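Local coordinates for ABC transporter substrate-binding protein (Bradyrhizobium japonicum, PDB 4I1D) that probably serves as the periplasmic solute-binding component of an ABC importer, possibly for polyamines, and holds D-malate in its pocket, at residues 226-231 / 298-303. Sequence-based numbering, arbitrary orientation.
Sequences GILQST and QALMSY. With SO4 (sulfate ion), chain H.
In what is probably the hinge region between the two lobes of this periplasmic binding protein, the short strand 299-300 pairs in parallel with the long strand 219-235. Three backbone bonds join them: A299 N gives to G226 O (2.8 Å), L228 N to A299 O (2.7 Å) and M301 N to L228 O (3.0 Å). I227 and A299 face one side of the sheet, toward helix 146-153; L228 and L300 face the other, where CD2 of L228 meets CD1 of L300 at 3.9 Å. Beside them the extended Q298 side chain crosses L228 at about a right angle, its OE1 3.6 Å from L228 CB, while S106 OG holds that oxygen from strand 100-112. M301, a selenomethionine, has CG anti to the backbone N (chi1 173°) and bends at its last torsion, which brings CE snugly against I227 CG2 at 3.5 Å and next to Q229 CG. Its own CG lies over one face of the Y303 ring, near the rim.

Past M301 the two backbones diverge, and the Y303 side chain reaches across to the strand. Its hydroxyl accepts a fairly straight bond from S230 N (2.9 Å, 164° at the hydrogen), and Q229 CB sits at the ring edge beside the same OH. A phenylalanine here would probably leave S230 N without this acceptor and the ring less firmly anchored to the strand. Just before Y303, S302 is the N-cap of the helix that follows, its OG bonded to W305 N and also to sulfate O4 (3.0 Å). Such a late strand, added alongside a long strand that runs between the lobes and leading into C-terminal helices, fits the hinge architecture of the type 2 periplasmic binding protein fold.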
loop_
_atom_site.group_PDB
_atom_site.type_symbol
_atom_site.label_atom_id
_atom_site.label_comp_id
_atom_site.label_asym_id
_atom_site.label_seq_id
_atom_site.Cartn_x
_atom_site.Cartn_y
_atom_site.Cartn_z
ATOM N N GLY A 226 -7.285 41.471 14.266
ATOM C CA GLY A 226 -7.987 40.596 13.344
ATOM C C GLY A 226 -7.266 40.599 12.013
ATOM O O GLY A 226 -6.513 41.525 11.714
ATOM N N ILE A 227 -7.468 39.553 11.220
ATOM C CA ILE A 227 -6.943 39.523 9.862
ATOM C C ILE A 227 -8.066 39.860 8.865
ATOM O O ILE A 227 -9.023 39.093 8.690
ATOM C CB ILE A 227 -6.307 38.164 9.520
ATOM C CG1 ILE A 227 -5.157 37.845 10.477
ATOM C CG2 ILE A 227 -5.808 38.171 8.088
ATOM C CD1 ILE A 227 -5.613 37.316 11.808
ATOM N N LEU A 228 -7.946 41.024 8.233
ATOM C CA LEU A 228 -8.985 41.534 7.338
ATOM C C LEU A 228 -8.797 40.975 5.931
ATOM O O LEU A 228 -7.739 41.150 5.314
ATOM C CB LEU A 228 -8.967 43.061 7.308
ATOM C CG LEU A 228 -10.007 43.714 6.401
ATOM C CD1 LEU A 228 -11.426 43.195 6.705
ATOM C CD2 LEU A 228 -9.927 45.213 6.556
ATOM N N GLN A 229 -9.825 40.301 5.435
ATOM C CA GLN A 229 -9.739 39.593 4.167
ATOM C C GLN A 229 -10.933 39.920 3.284
ATOM O O GLN A 229 -11.845 40.627 3.713
ATOM C CB GLN A 229 -9.684 38.092 4.430
ATOM C CG GLN A 229 -8.482 37.679 5.274
ATOM C CD GLN A 229 -8.714 36.355 5.989
ATOM O OE1 GLN A 229 -8.878 36.308 7.216
ATOM N NE2 GLN A 229 -8.743 35.277 5.223
ATOM N N SER A 230 -10.934 39.399 2.058
ATOM C CA SER A 230 -12.030 39.665 1.133
ATOM C C SER A 230 -12.197 38.569 0.091
ATOM O O SER A 230 -11.240 37.874 -0.262
ATOM C CB SER A 230 -11.776 40.985 0.399
ATOM O OG SER A 230 -10.707 40.836 -0.524
ATOM N N THR A 231 -13.416 38.430 -0.421
ATOM C CA THR A 231 -13.615 37.686 -1.665
ATOM C C THR A 231 -13.848 38.673 -2.809
ATOM O O THR A 231 -14.181 39.850 -2.585
ATOM C CB THR A 231 -14.794 36.690 -1.588
ATOM O OG1 THR A 231 -15.983 37.387 -1.202
ATOM C CG2 THR A 231 -14.498 35.570 -0.571
ATOM N N GLN A 298 -6.624 46.108 12.417
ATOM C CA GLN A 298 -6.422 44.786 11.820
ATOM C C GLN A 298 -5.245 44.680 10.865
ATOM O O GLN A 298 -4.752 45.680 10.347
ATOM C CB GLN A 298 -7.673 44.354 11.063
ATOM C CG GLN A 298 -8.843 43.991 11.951
ATOM C CD GLN A 298 -10.081 43.651 11.139
ATOM O OE1 GLN A 298 -10.206 42.547 10.600
ATOM N NE2 GLN A 298 -10.999 44.608 11.041
ATOM N N ALA A 299 -4.811 43.447 10.628
ATOM C CA ALA A 299 -3.867 43.170 9.562
ATOM C C ALA A 299 -4.638 43.017 8.253
ATOM O O ALA A 299 -5.570 42.213 8.145
ATOM C CB ALA A 299 -3.085 41.915 9.866
ATOM N N LEU A 300 -4.261 43.805 7.259
ATOM C CA LEU A 300 -4.867 43.679 5.959
ATOM C C LEU A 300 -4.126 42.595 5.184
ATOM O O LEU A 300 -2.961 42.765 4.819
ATOM C CB LEU A 300 -4.790 45.018 5.224
ATOM C CG LEU A 300 -5.496 45.058 3.872
ATOM C CD1 LEU A 300 -7.000 44.732 4.007
ATOM C CD2 LEU A 300 -5.284 46.422 3.236
HETATM N N MSE A 301 -4.789 41.473 4.945
HETATM C CA MSE A 301 -4.143 40.377 4.224
HETATM C C MSE A 301 -3.603 40.819 2.865
HETATM O O MSE A 301 -4.310 41.463 2.086
HETATM C CB MSE A 301 -5.090 39.194 4.038
HETATM C CG MSE A 301 -4.492 38.103 3.143
HETATM SE SE MSE A 301 -5.311 36.356 3.429
HETATM C CE MSE A 301 -4.937 36.222 5.338
ATOM N N SER A 302 -2.347 40.476 2.594
ATOM C CA SER A 302 -1.731 40.712 1.285
ATOM C C SER A 302 -1.900 39.500 0.368
ATOM O O SER A 302 -1.172 38.505 0.483
ATOM C CB SER A 302 -0.233 41.035 1.443
ATOM O OG SER A 302 0.404 41.176 0.183
ATOM N N TYR A 303 -2.869 39.586 -0.535
ATOM C CA TYR A 303 -3.082 38.558 -1.546
ATOM C C TYR A 303 -1.943 38.480 -2.557
ATOM O O TYR A 303 -1.684 37.419 -3.112
ATOM C CB TYR A 303 -4.448 38.751 -2.224
ATOM C CG TYR A 303 -5.536 38.514 -1.219
ATOM C CD1 TYR A 303 -5.748 37.240 -0.699
ATOM C CD2 TYR A 303 -6.301 39.564 -0.727
ATOM C CE1 TYR A 303 -6.723 37.009 0.252
ATOM C CE2 TYR A 303 -7.272 39.348 0.224
ATOM C CZ TYR A 303 -7.485 38.069 0.712
ATOM O OH TYR A 303 -8.463 37.845 1.665
HETATM S S SO4 H . -2.551 42.872 -1.983
HETATM O O1 SO4 H . -3.699 42.912 -1.076
HETATM O O2 SO4 H . -3.035 42.957 -3.360
HETATM O O3 SO4 H . -1.629 43.969 -1.688
HETATM O O4 SO4 H . -1.827 41.617 -1.798
#